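Local coordinates for protein cytochrome c, class II (Shewanella frigidimarina, PDB 4ULV) that carries a covalently attached heme c in a four-helix bundle and probably serves in electron transfer or the sensing of diatomic gases, at residues 14-19 and 53-58; 86-91 and 112-117; 6-11 and 58-63. All coordinates share one frame; numbering follows the deposited sequence. Where two conformers were deposited one is given.

Contact 1: 14-19 and 53-58. With HEC (heme c), chain C.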
loop_
_atom_site.group_PDB
_atom_site.type_symbol
_atom_site.label_atom_id
_atom_site.label_comp_id
_atom_site.label_asym_id
_atom_site.label_seq_id
_atom_site.Cartn_x
_atom_site.Cartn_y
_atom_site.Cartn_z
ATOM N N ALA A 14 0.270 8.023 -4.334
ATOM C CA ALA A 14 0.989 7.384 -3.236
ATOM C C ALA A 14 1.020 5.856 -3.476
ATOM O O ALA A 14 2.068 5.242 -3.356
ATOM C CB ALA A 14 0.334 7.650 -1.899
ATOM N N ALA A 15 -0.133 5.338 -3.888
ATOM C CA ALA A 15 -0.195 3.863 -4.140
ATOM C C ALA A 15 0.691 3.420 -5.289
ATOM O O ALA A 15 1.439 2.447 -5.193
ATOM C CB ALA A 15 -1.687 3.482 -4.381
ATOM N N PHE A 16 0.620 4.187 -6.371
ATOM C CA PHE A 16 1.485 3.884 -7.516
ATOM C C PHE A 16 2.952 3.980 -7.193
ATOM O O PHE A 16 3.757 3.166 -7.673
ATOM C CB PHE A 16 1.144 4.721 -8.742
ATOM C CG PHE A 16 -0.137 4.311 -9.446
ATOM C CD1 PHE A 16 -0.306 3.032 -9.982
ATOM C CD2 PHE A 16 -1.135 5.244 -9.623
ATOM C CE1 PHE A 16 -1.480 2.740 -10.652
ATOM C CE2 PHE A 16 -2.278 4.962 -10.270
ATOM C CZ PHE A 16 -2.475 3.691 -10.760
ATOM N N GLY A 17 3.348 4.950 -6.383
ATOM C CA GLY A 17 4.709 4.982 -5.982
ATOM C C GLY A 17 5.192 3.745 -5.250
ATOM O O GLY A 17 6.314 3.287 -5.392
ATOM N N LEU A 18 4.342 3.306 -4.348
ATOM C CA LEU A 18 4.651 2.070 -3.581
ATOM C C LEU A 18 4.724 0.820 -4.503
ATOM O O LEU A 18 5.621 -0.010 -4.325
ATOM C CB LEU A 18 3.705 1.853 -2.440
ATOM C CG LEU A 18 3.668 2.938 -1.366
ATOM C CD1 LEU A 18 2.549 2.535 -0.434
ATOM C CD2 LEU A 18 4.961 3.083 -0.646
ATOM N N ILE A 19 3.807 0.801 -5.440
ATOM C CA ILE A 19 3.815 -0.306 -6.443
ATOM C C ILE A 19 5.153 -0.254 -7.164
ATOM O O ILE A 19 5.838 -1.300 -7.364
ATOM C CB ILE A 19 2.653 -0.165 -7.403
ATOM C CG1 ILE A 19 1.347 -0.499 -6.709
ATOM C CG2 ILE A 19 2.835 -0.991 -8.668
ATOM C CD1 ILE A 19 0.122 -0.117 -7.481
ATOM N N LYS A 53 -4.708 -3.267 -5.814
ATOM C CA LYS A 53 -6.104 -3.054 -5.537
ATOM C C LYS A 53 -6.442 -1.666 -4.919
ATOM O O LYS A 53 -7.611 -1.380 -4.734
ATOM C CB LYS A 53 -6.623 -4.137 -4.597
ATOM C CG LYS A 53 -6.544 -5.554 -5.206
ATOM C CD LYS A 53 -7.098 -6.585 -4.281
ATOM C CE LYS A 53 -5.993 -7.277 -3.556
ATOM N NZ LYS A 53 -6.503 -8.427 -2.768
ATOM N N ILE A 54 -5.390 -0.922 -4.642
ATOM C CA ILE A 54 -5.527 0.392 -3.895
ATOM C C ILE A 54 -5.848 1.619 -4.787
ATOM O O ILE A 54 -6.773 2.352 -4.482
ATOM C CB ILE A 54 -4.310 0.632 -3.038
ATOM C CG1 ILE A 54 -4.077 -0.451 -1.994
ATOM C CG2 ILE A 54 -4.369 2.020 -2.316
ATOM C CD1 ILE A 54 -5.156 -0.704 -1.072
ATOM N N PRO A 55 -5.143 1.837 -5.905
ATOM C CA PRO A 55 -5.269 3.195 -6.551
ATOM C C PRO A 55 -6.566 3.448 -7.264
ATOM O O PRO A 55 -6.940 4.638 -7.443
ATOM C CB PRO A 55 -4.124 3.258 -7.567
ATOM C CG PRO A 55 -3.810 1.789 -7.835
ATOM C CD PRO A 55 -4.042 1.069 -6.521
ATOM N N HIS A 56 -7.293 2.409 -7.741
ATOM C CA HIS A 56 -8.498 2.643 -8.502
ATOM C C HIS A 56 -9.489 3.615 -7.789
ATOM O O HIS A 56 -10.134 4.439 -8.468
ATOM C CB HIS A 56 -9.173 1.316 -8.797
ATOM C CG HIS A 56 -10.419 1.457 -9.572
ATOM N ND1 HIS A 56 -11.661 1.466 -8.984
ATOM C CD2 HIS A 56 -10.636 1.617 -10.887
ATOM C CE1 HIS A 56 -12.590 1.617 -9.904
ATOM N NE2 HIS A 56 -11.987 1.718 -11.072
ATOM N N GLU A 57 -9.657 3.443 -6.492
ATOM C CA GLU A 57 -10.574 4.250 -5.678
ATOM C C GLU A 57 -10.333 5.760 -5.862
ATOM O O GLU A 57 -11.294 6.543 -5.745
ATOM C CB GLU A 57 -10.416 3.867 -4.229
ATOM C CG GLU A 57 -11.451 4.564 -3.314
ATOM C CD GLU A 57 -11.428 4.158 -1.874
ATOM O OE1 GLU A 57 -10.627 3.237 -1.517
ATOM O OE2 GLU A 57 -12.287 4.695 -1.116
ATOM N N GLY A 58 -9.096 6.142 -6.126
ATOM C CA GLY A 58 -8.812 7.559 -6.314
ATOM C C GLY A 58 -9.284 8.181 -7.618
ATOM O O GLY A 58 -9.204 9.414 -7.743
HETATM FE FE HEC C . 0.664 3.564 -13.144
HETATM C CHA HEC C . 0.907 6.853 -12.188
HETATM C CHB HEC C . 3.706 2.981 -11.816
HETATM C CHC HEC C . 0.149 0.227 -13.497
HETATM C CHD HEC C . -2.443 4.166 -14.372
HETATM N NA HEC C . 2.053 4.752 -12.129
HETATM C C1A HEC C . 2.014 6.069 -11.850
HETATM C C2A HEC C . 3.183 6.501 -11.209
HETATM C C3A HEC C . 3.976 5.401 -11.105
HETATM C C4A HEC C . 3.245 4.314 -11.682
HETATM C CMA HEC C . 5.348 5.334 -10.528
HETATM C CAA HEC C . 3.478 7.934 -10.748
HETATM C CBA HEC C . 2.948 8.144 -9.316
HETATM C CGA HEC C . 3.289 9.522 -8.757
HETATM O O1A HEC C . 2.654 10.492 -9.165
HETATM O O2A HEC C . 4.165 9.594 -7.881
HETATM N NB HEC C . 1.701 1.851 -12.631
HETATM C C1B HEC C . 2.994 1.789 -12.206
HETATM C C2B HEC C . 3.551 0.504 -12.262
HETATM C C3B HEC C . 2.508 -0.238 -12.734
HETATM C C4B HEC C . 1.397 0.567 -12.966
HETATM C CMB HEC C . 4.941 0.106 -11.972
HETATM C CAB HEC C . 2.458 -1.727 -13.032
HETATM C CBB HEC C . 3.207 -2.609 -12.041
HETATM N NC HEC C . -0.927 2.343 -13.768
HETATM C C1C HEC C . -0.930 0.962 -13.927
HETATM C C2C HEC C . -2.141 0.536 -14.508
HETATM C C3C HEC C . -2.911 1.672 -14.749
HETATM C C4C HEC C . -2.089 2.761 -14.271
HETATM C CMC HEC C . -2.455 -0.932 -14.813
HETATM C CAC HEC C . -4.253 1.818 -15.396
HETATM C CBC HEC C . -5.236 0.688 -15.345
HETATM N ND HEC C . -0.589 5.229 -13.231
HETATM C C1D HEC C . -1.747 5.316 -13.871
HETATM C C2D HEC C . -2.221 6.657 -13.977
HETATM C C3D HEC C . -1.316 7.395 -13.269
HETATM C C4D HEC C . -0.286 6.505 -12.873
HETATM C CMD HEC C . -3.465 7.135 -14.608
HETATM C CAD HEC C . -1.404 8.858 -12.965
HETATM C CBD HEC C . -1.895 9.149 -11.544
HETATM C CGD HEC C . -1.983 10.653 -11.224
HETATM O O1D HEC C . -1.002 11.378 -11.621
HETATM O O2D HEC C . -3.030 11.026 -10.676
#

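Contact 2: 86-91 and 112-117. With HEC (heme c), chain C.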
loop_
_atom_site.group_PDB
_atom_site.type_symbol
_atom_site.label_atom_id
_atom_site.label_comp_id
_atom_site.label_asym_id
_atom_site.label_seq_id
_atom_site.Cartn_x
_atom_site.Cartn_y
_atom_site.Cartn_z
ATOM N N THR A 86 -8.593 -4.057 -13.515
ATOM C CA THR A 86 -8.850 -5.411 -13.010
ATOM C C THR A 86 -7.935 -6.467 -13.567
ATOM O O THR A 86 -7.478 -7.367 -12.852
ATOM C CB THR A 86 -10.318 -5.796 -13.168
ATOM O OG1 THR A 86 -10.742 -5.763 -14.509
ATOM C CG2 THR A 86 -11.199 -4.911 -12.430
ATOM N N ALA A 87 -7.539 -6.303 -14.830
ATOM C CA ALA A 87 -6.570 -7.188 -15.405
ATOM C C ALA A 87 -5.221 -7.067 -14.763
ATOM O O ALA A 87 -4.523 -8.051 -14.526
ATOM C CB ALA A 87 -6.480 -7.003 -16.895
ATOM N N PHE A 88 -4.891 -5.797 -14.360
ATOM C CA PHE A 88 -3.655 -5.608 -13.618
ATOM C C PHE A 88 -3.702 -6.329 -12.258
ATOM O O PHE A 88 -2.752 -6.963 -11.837
ATOM C CB PHE A 88 -3.373 -4.071 -13.488
ATOM C CG PHE A 88 -2.324 -3.709 -12.486
ATOM C CD1 PHE A 88 -1.079 -4.321 -12.480
ATOM C CD2 PHE A 88 -2.529 -2.620 -11.604
ATOM C CE1 PHE A 88 -0.089 -3.937 -11.598
ATOM C CE2 PHE A 88 -1.538 -2.262 -10.708
ATOM C CZ PHE A 88 -0.315 -2.874 -10.692
ATOM N N GLN A 89 -4.811 -6.138 -11.534
ATOM C CA GLN A 89 -4.957 -6.827 -10.240
ATOM C C GLN A 89 -4.789 -8.323 -10.463
ATOM O O GLN A 89 -4.120 -8.989 -9.673
ATOM C CB GLN A 89 -6.329 -6.503 -9.597
ATOM C CG GLN A 89 -6.482 -5.013 -9.189
ATOM C CD GLN A 89 -7.864 -4.635 -8.675
ATOM O OE1 GLN A 89 -8.736 -5.503 -8.466
ATOM N NE2 GLN A 89 -8.061 -3.347 -8.410
ATOM N N ASP A 90 -5.393 -8.846 -11.516
ATOM C CA ASP A 90 -5.279 -10.286 -11.818
ATOM C C ASP A 90 -3.815 -10.699 -12.126
ATOM O O ASP A 90 -3.324 -11.718 -11.630
ATOM C CB ASP A 90 -6.143 -10.636 -13.018
ATOM C CG ASP A 90 -7.624 -10.614 -12.731
ATOM O OD1 ASP A 90 -8.069 -10.698 -11.532
ATOM O OD2 ASP A 90 -8.406 -10.579 -13.748
ATOM N N ASN A 91 -3.135 -9.947 -13.024
ATOM C CA ASN A 91 -1.785 -10.299 -13.325
ATOM C C ASN A 91 -0.804 -10.127 -12.186
ATOM O O ASN A 91 0.135 -10.876 -12.032
ATOM C CB ASN A 91 -1.362 -9.659 -14.631
ATOM C CG ASN A 91 -0.947 -8.206 -14.507
ATOM O OD1 ASN A 91 -0.185 -7.847 -13.616
ATOM N ND2 ASN A 91 -1.392 -7.375 -15.464
ATOM N N ALA A 112 6.988 -9.958 -16.945
ATOM C CA ALA A 112 6.715 -9.268 -18.192
ATOM C C ALA A 112 5.243 -9.021 -18.437
ATOM O O ALA A 112 4.865 -7.968 -18.907
ATOM C CB ALA A 112 7.328 -10.018 -19.373
ATOM N N ASN A 113 4.393 -9.968 -18.073
ATOM C CA ASN A 113 2.975 -9.810 -18.268
ATOM C C ASN A 113 2.492 -8.601 -17.406
ATOM O O ASN A 113 1.647 -7.802 -17.843
ATOM C CB ASN A 113 2.209 -11.044 -17.797
ATOM C CG ASN A 113 2.365 -12.243 -18.744
ATOM O OD1 ASN A 113 2.811 -12.101 -19.910
ATOM N ND2 ASN A 113 1.961 -13.404 -18.281
ATOM N N THR A 114 2.987 -8.538 -16.167
ATOM C CA THR A 114 2.577 -7.432 -15.283
ATOM C C THR A 114 3.127 -6.103 -15.848
ATOM O O THR A 114 2.373 -5.087 -15.913
ATOM C CB THR A 114 3.074 -7.731 -13.903
ATOM O OG1 THR A 114 2.471 -8.967 -13.425
ATOM C CG2 THR A 114 2.698 -6.637 -12.943
ATOM N N GLY A 115 4.390 -6.056 -16.280
ATOM C CA GLY A 115 4.978 -4.882 -16.858
ATOM C C GLY A 115 4.201 -4.376 -18.034
ATOM O O GLY A 115 4.037 -3.141 -18.209
ATOM N N LYS A 116 3.752 -5.279 -18.889
ATOM C CA LYS A 116 2.953 -4.874 -20.054
ATOM C C LYS A 116 1.687 -4.181 -19.677
ATOM O O LYS A 116 1.260 -3.261 -20.408
ATOM C CB LYS A 116 2.599 -6.112 -20.873
ATOM C CG LYS A 116 1.810 -5.872 -22.183
ATOM C CD LYS A 116 1.705 -7.143 -23.083
ATOM C CE LYS A 116 0.851 -6.905 -24.313
ATOM N NZ LYS A 116 -0.610 -6.865 -24.038
ATOM N N SER A 117 1.080 -4.576 -18.547
ATOM C CA SER A 117 -0.132 -3.899 -18.148
ATOM C C SER A 117 0.131 -2.496 -17.647
ATOM O O SER A 117 -0.688 -1.632 -17.916
ATOM C CB SER A 117 -0.912 -4.665 -17.100
ATOM O OG SER A 117 -0.143 -4.797 -15.934
HETATM FE FE HEC C . 0.664 3.564 -13.144
HETATM C CHA HEC C . 0.907 6.853 -12.188
HETATM C CHB HEC C . 3.706 2.981 -11.816
HETATM C CHC HEC C . 0.149 0.227 -13.497
HETATM C CHD HEC C . -2.443 4.166 -14.372
HETATM N NA HEC C . 2.053 4.752 -12.129
HETATM C C1A HEC C . 2.014 6.069 -11.850
HETATM C C2A HEC C . 3.183 6.501 -11.209
HETATM C C3A HEC C . 3.976 5.401 -11.105
HETATM C C4A HEC C . 3.245 4.314 -11.682
HETATM C CMA HEC C . 5.348 5.334 -10.528
HETATM C CAA HEC C . 3.478 7.934 -10.748
HETATM C CBA HEC C . 2.948 8.144 -9.316
HETATM C CGA HEC C . 3.289 9.522 -8.757
HETATM O O1A HEC C . 2.654 10.492 -9.165
HETATM O O2A HEC C . 4.165 9.594 -7.881
HETATM N NB HEC C . 1.701 1.851 -12.631
HETATM C C1B HEC C . 2.994 1.789 -12.206
HETATM C C2B HEC C . 3.551 0.504 -12.262
HETATM C C3B HEC C . 2.508 -0.238 -12.734
HETATM C C4B HEC C . 1.397 0.567 -12.966
HETATM C CMB HEC C . 4.941 0.106 -11.972
HETATM C CAB HEC C . 2.458 -1.727 -13.032
HETATM C CBB HEC C . 3.207 -2.609 -12.041
HETATM N NC HEC C . -0.927 2.343 -13.768
HETATM C C1C HEC C . -0.930 0.962 -13.927
HETATM C C2C HEC C . -2.141 0.536 -14.508
HETATM C C3C HEC C . -2.911 1.672 -14.749
HETATM C C4C HEC C . -2.089 2.761 -14.271
HETATM C CMC HEC C . -2.455 -0.932 -14.813
HETATM C CAC HEC C . -4.253 1.818 -15.396
HETATM C CBC HEC C . -5.236 0.688 -15.345
HETATM N ND HEC C . -0.589 5.229 -13.231
HETATM C C1D HEC C . -1.747 5.316 -13.871
HETATM C C2D HEC C . -2.221 6.657 -13.977
HETATM C C3D HEC C . -1.316 7.395 -13.269
HETATM C C4D HEC C . -0.286 6.505 -12.873
HETATM C CMD HEC C . -3.465 7.135 -14.608
HETATM C CAD HEC C . -1.404 8.858 -12.965
HETATM C CBD HEC C . -1.895 9.149 -11.544
HETATM C CGD HEC C . -1.983 10.653 -11.224
HETATM O O1D HEC C . -1.002 11.378 -11.621
HETATM O O2D HEC C . -3.030 11.026 -10.676
#

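Contact 3: 6-11 and 58-63. With HEC (heme c), chain C; SO4 (sulfate ion), chain G.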
loop_
_atom_site.group_PDB
_atom_site.type_symbol
_atom_site.label_atom_id
_atom_site.label_comp_id
_atom_site.label_asym_id
_atom_site.label_seq_id
_atom_site.Cartn_x
_atom_site.Cartn_y
_atom_site.Cartn_z
ATOM N N ALA A 6 -8.107 16.845 -4.515
ATOM C CA ALA A 6 -6.667 16.705 -4.366
ATOM C C ALA A 6 -6.267 15.477 -3.554
ATOM O O ALA A 6 -5.214 14.873 -3.773
ATOM C CB ALA A 6 -6.084 17.938 -3.755
ATOM N N ASP A 7 -7.125 15.136 -2.594
ATOM C CA ASP A 7 -6.870 13.970 -1.759
ATOM C C ASP A 7 -6.913 12.666 -2.574
ATOM O O ASP A 7 -6.153 11.773 -2.286
ATOM C CB ASP A 7 -7.827 13.933 -0.556
ATOM C CG ASP A 7 -7.668 15.139 0.383
ATOM O OD1 ASP A 7 -6.567 15.658 0.596
ATOM O OD2 ASP A 7 -8.665 15.583 0.944
ATOM N N ALA A 8 -7.864 12.603 -3.485
ATOM C CA ALA A 8 -8.032 11.402 -4.318
ATOM C C ALA A 8 -6.808 11.244 -5.175
ATOM O O ALA A 8 -6.317 10.129 -5.432
ATOM C CB ALA A 8 -9.260 11.571 -5.175
ATOM N N ILE A 9 -6.319 12.335 -5.717
ATOM C CA ILE A 9 -5.111 12.277 -6.529
ATOM C C ILE A 9 -3.901 11.913 -5.723
ATOM O O ILE A 9 -3.113 11.026 -6.113
ATOM C CB ILE A 9 -4.860 13.676 -7.184
ATOM C CG1 ILE A 9 -5.952 13.982 -8.187
ATOM C CG2 ILE A 9 -3.481 13.730 -7.795
ATOM C CD1 ILE A 9 -6.088 15.511 -8.536
ATOM N N GLU A 10 -3.726 12.475 -4.529
ATOM C CA GLU A 10 -2.601 12.112 -3.714
ATOM C C GLU A 10 -2.662 10.624 -3.300
ATOM O O GLU A 10 -1.627 9.984 -3.231
ATOM C CB GLU A 10 -2.540 13.031 -2.478
ATOM C CG GLU A 10 -2.075 14.412 -2.923
ATOM C CD GLU A 10 -2.319 15.542 -1.929
ATOM O OE1 GLU A 10 -2.500 15.238 -0.747
ATOM O OE2 GLU A 10 -2.293 16.756 -2.331
ATOM N N TYR A 11 -3.863 10.144 -3.028
ATOM C CA TYR A 11 -4.060 8.736 -2.651
ATOM C C TYR A 11 -3.588 7.815 -3.797
ATOM O O TYR A 11 -2.776 6.873 -3.557
ATOM C CB TYR A 11 -5.515 8.537 -2.318
ATOM C CG TYR A 11 -5.898 7.148 -1.827
ATOM C CD1 TYR A 11 -5.822 6.822 -0.488
ATOM C CD2 TYR A 11 -6.350 6.185 -2.718
ATOM C CE1 TYR A 11 -6.203 5.572 -0.038
ATOM C CE2 TYR A 11 -6.691 4.918 -2.285
ATOM C CZ TYR A 11 -6.607 4.625 -0.939
ATOM O OH TYR A 11 -6.954 3.389 -0.407
ATOM N N GLY A 58 -9.096 6.142 -6.126
ATOM C CA GLY A 58 -8.812 7.559 -6.314
ATOM C C GLY A 58 -9.284 8.181 -7.618
ATOM O O GLY A 58 -9.204 9.414 -7.743
ATOM N N PHE A 59 -9.707 7.401 -8.609
ATOM C CA PHE A 59 -10.067 7.956 -9.920
ATOM C C PHE A 59 -11.495 8.483 -10.014
ATOM O O PHE A 59 -12.331 8.014 -10.818
ATOM C CB PHE A 59 -9.735 6.967 -11.014
ATOM C CG PHE A 59 -8.253 6.831 -11.250
ATOM C CD1 PHE A 59 -7.572 7.712 -12.091
ATOM C CD2 PHE A 59 -7.503 5.848 -10.555
ATOM C CE1 PHE A 59 -6.218 7.585 -12.236
ATOM C CE2 PHE A 59 -6.139 5.759 -10.738
ATOM C CZ PHE A 59 -5.497 6.640 -11.597
ATOM N N ILE A 60 -11.756 9.472 -9.155
ATOM C CA ILE A 60 -13.075 10.067 -9.035
ATOM C C ILE A 60 -13.344 11.031 -10.183
ATOM O O ILE A 60 -12.391 11.680 -10.739
ATOM C CB ILE A 60 -13.277 10.699 -7.626
ATOM C CG1 ILE A 60 -12.373 11.948 -7.472
ATOM C CG2 ILE A 60 -12.957 9.652 -6.562
ATOM C CD1 ILE A 60 -12.681 12.668 -6.167
ATOM N N ALA A 61 -14.618 11.182 -10.526
ATOM C CA ALA A 61 -14.998 12.144 -11.551
ATOM C C ALA A 61 -14.458 13.547 -11.269
ATOM O O ALA A 61 -14.489 14.020 -10.127
ATOM C CB ALA A 61 -16.513 12.192 -11.729
ATOM N N GLY A 62 -13.969 14.208 -12.330
ATOM C CA GLY A 62 -13.445 15.584 -12.228
ATOM C C GLY A 62 -11.986 15.686 -11.819
ATOM O O GLY A 62 -11.405 16.789 -11.867
ATOM N N SER A 63 -11.355 14.547 -11.463
ATOM C CA SER A 63 -9.989 14.594 -10.965
ATOM C C SER A 63 -8.972 14.437 -12.072
ATOM O O SER A 63 -7.832 14.117 -11.795
ATOM C CB SER A 63 -9.789 13.630 -9.820
ATOM O OG SER A 63 -9.957 12.220 -10.254
HETATM FE FE HEC C . 0.664 3.564 -13.144
HETATM C CHA HEC C . 0.907 6.853 -12.188
HETATM C CHB HEC C . 3.706 2.981 -11.816
HETATM C CHC HEC C . 0.149 0.227 -13.497
HETATM C CHD HEC C . -2.443 4.166 -14.372
HETATM N NA HEC C . 2.053 4.752 -12.129
HETATM C C1A HEC C . 2.014 6.069 -11.850
HETATM C C2A HEC C . 3.183 6.501 -11.209
HETATM C C3A HEC C . 3.976 5.401 -11.105
HETATM C C4A HEC C . 3.245 4.314 -11.682
HETATM C CMA HEC C . 5.348 5.334 -10.528
HETATM C CAA HEC C . 3.478 7.934 -10.748
HETATM C CBA HEC C . 2.948 8.144 -9.316
HETATM C CGA HEC C . 3.289 9.522 -8.757
HETATM O O1A HEC C . 2.654 10.492 -9.165
HETATM O O2A HEC C . 4.165 9.594 -7.881
HETATM N NB HEC C . 1.701 1.851 -12.631
HETATM C C1B HEC C . 2.994 1.789 -12.206
HETATM C C2B HEC C . 3.551 0.504 -12.262
HETATM C C3B HEC C . 2.508 -0.238 -12.734
HETATM C C4B HEC C . 1.397 0.567 -12.966
HETATM C CMB HEC C . 4.941 0.106 -11.972
HETATM C CAB HEC C . 2.458 -1.727 -13.032
HETATM C CBB HEC C . 3.207 -2.609 -12.041
HETATM N NC HEC C . -0.927 2.343 -13.768
HETATM C C1C HEC C . -0.930 0.962 -13.927
HETATM C C2C HEC C . -2.141 0.536 -14.508
HETATM C C3C HEC C . -2.911 1.672 -14.749
HETATM C C4C HEC C . -2.089 2.761 -14.271
HETATM C CMC HEC C . -2.455 -0.932 -14.813
HETATM C CAC HEC C . -4.253 1.818 -15.396
HETATM C CBC HEC C . -5.236 0.688 -15.345
HETATM N ND HEC C . -0.589 5.229 -13.231
HETATM C C1D HEC C . -1.747 5.316 -13.871
HETATM C C2D HEC C . -2.221 6.657 -13.977
HETATM C C3D HEC C . -1.316 7.395 -13.269
HETATM C C4D HEC C . -0.286 6.505 -12.873
HETATM C CMD HEC C . -3.465 7.135 -14.608
HETATM C CAD HEC C . -1.404 8.858 -12.965
HETATM C CBD HEC C . -1.895 9.149 -11.544
HETATM C CGD HEC C . -1.983 10.653 -11.224
HETATM O O1D HEC C . -1.002 11.378 -11.621
HETATM O O2D HEC C . -3.030 11.026 -10.676
HETATM S S SO4 G . -17.311 9.698 -8.066
HETATM O O1 SO4 G . -17.261 11.099 -7.674
HETATM O O2 SO4 G . -18.706 9.209 -8.088
HETATM O O3 SO4 G . -16.556 8.925 -7.078
HETATM O O4 SO4 G . -16.694 9.618 -9.386
#

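Contact 1: 14-19 and 53-58
The aromatic ring of Phe16 is held between the heme and Pro55, with one face on the porphyrin and the other under the proline. This is the distal heme pocket of a cytochrome c' four-helix bundle, and His122 is the axial ligand of the iron. Every ring carbon has a porphyrin or iron atom within 3.7 Å, so the ring lies almost flat on the macrocycle; Phe16 CE1 comes to 3.2 Å from HEC NC and 3.4 Å from the iron. On the opposite face, Pro55 CB stands 3.9 Å from the ring centroid and 23° off its normal, a CH-pi contact displaced toward the rim. Phe16 reaches this layer with CG anti to its carbonyl carbon (chi1 -74°). A valine here takes away the aromatic layer, which is likely to leave Pro55 without a surface to rest on and the distal side of the iron less tightly covered. With CE1 this close to the iron, a diatomic ligand binding on this side would probably have to push the ring aside.

No hydrogen bond joins the two segments; the rest is apolar. Ala15 CB points toward residues 53-58 and meets Ile54 CG2 at 3.7 Å and Pro55 CD at 4.0 Å. The second subunit lies close by: its Leu18 packs on Ala15, and its Arg44 forms a salt bridge with Glu57. Ile19 divides its branches between the two partners, CD1 leaning on Pro55 CG at 4.4 Å and CG2 on HEC CBB at 3.8 Å.

Contact 2: 86-91 and 112-117
Asn91 turns its amide toward helix 104-125 and meets Thr114 with its oxygen and Ser117 with its nitrogen. The two helical segments belong to the four-helix bundle of cytochrome c' and run nearly antiparallel, their short axes 9.4 Å apart with 160° between their directions. CG of Asn91 sits between its backbone N and carbonyl carbon (chi1 81°), a rotation that presents both ends of the amide to the neighbouring helix. From there Asn91 ND2 donates to Ser117 OG at 2.9 Å, in a fairly straight bond whose acceptor is tilted slightly from the amide plane. Asn91 OD1 lies 2.9 Å from Thr114 OG1, a hydroxyl that also has Ala110 O as a partner. Asn91 and Ser117 were each deposited in two conformers, so both of these polar contacts describe one conformer and may not be permanent.

Phe88 supplies the apolar side. Its CG is anti to the backbone N (chi1 166°), which carries the ring along the heme margin, where Phe88 CE1 is 3.6 Å from HEC CBB. Nearer the backbone, Phe88 CB is 3.5 Å from HEC CMC. HEC CHC lies over one face of the Phe88 ring, offset toward its rim. Thr114 CG2 comes to the ring edge, 4.1 Å from Phe88 CE1. Ser117 has its own heme contact through the backbone, O to HEC CMC at 3.6 Å, one residue before the covalently bound Cys118.

Helices 78-98 and 104-125 thus close around one border of the heme, while the loop after helix 38-51 touches the former, with Ser52 on Phe88 and Lys53 on Gln89.

Contact 3: 6-11 and 58-63
The loop between helices 38-51 and 73-76 folds against the start of helix 5-30 of the cytochrome c' bundle, Gly58 and Ile60 closing on Ala8. It turns twice: Phe59 is the centre of an inverse gamma turn, and a type II beta turn runs from Ile60 to Ser63, with Gly62 at a positive phi of 86°. In the beta turn Ile60 O accepts from both Ser63 N and Ser63 OG, the hydroxyl lying in the carbonyl plane on a lone pair. Ala8 CB points toward the loop and touches Gly58 O at 3.4 Å and Ile60 CD1 at 3.7 Å. The CA atoms of Ala8 and Gly58 are only 4.4 Å apart, a close backbone approach at a residue that has no side chain.

Arg12, which binds the heme, hydrogen-bonds through NH1 to both Gly58 O and Ser63 OG, joining the two turns. Phe59 points away from the helix, and its CE1 reaches HEC CMD at 3.7 Å. Tyr11 lies beside Gly58, while its hydroxyl bonds to Asn22 of the second subunit. Ile9 spans loop and heme: CG1 is 4.2 Å from Ser63 CB, whereas CG2 lies 4.0 Å from the propionate oxygen HEC O2D.

In the fold
From the N terminus, helix 5-30 first gives residues 6-11 to contact 3 and then 14-19 to contact 1. The chain goes on through helix 38-51 and returns as the loop that provides 53-58 and, sharing Gly58, 58-63. Contact 1 therefore closes a loop nested inside the one closed by contact 3, and Phe16 touches Phe59 where the two adjoin. Contact 2 follows in series, closing the helix-loop-helix connection between helices 78-98 and 104-125; none cross. It meets contact 1 through Ile19 with Phe88 and Lys53 with Gln89, but stays about 9 Å from contact 3 at the nearest atoms. All three touch the same heme.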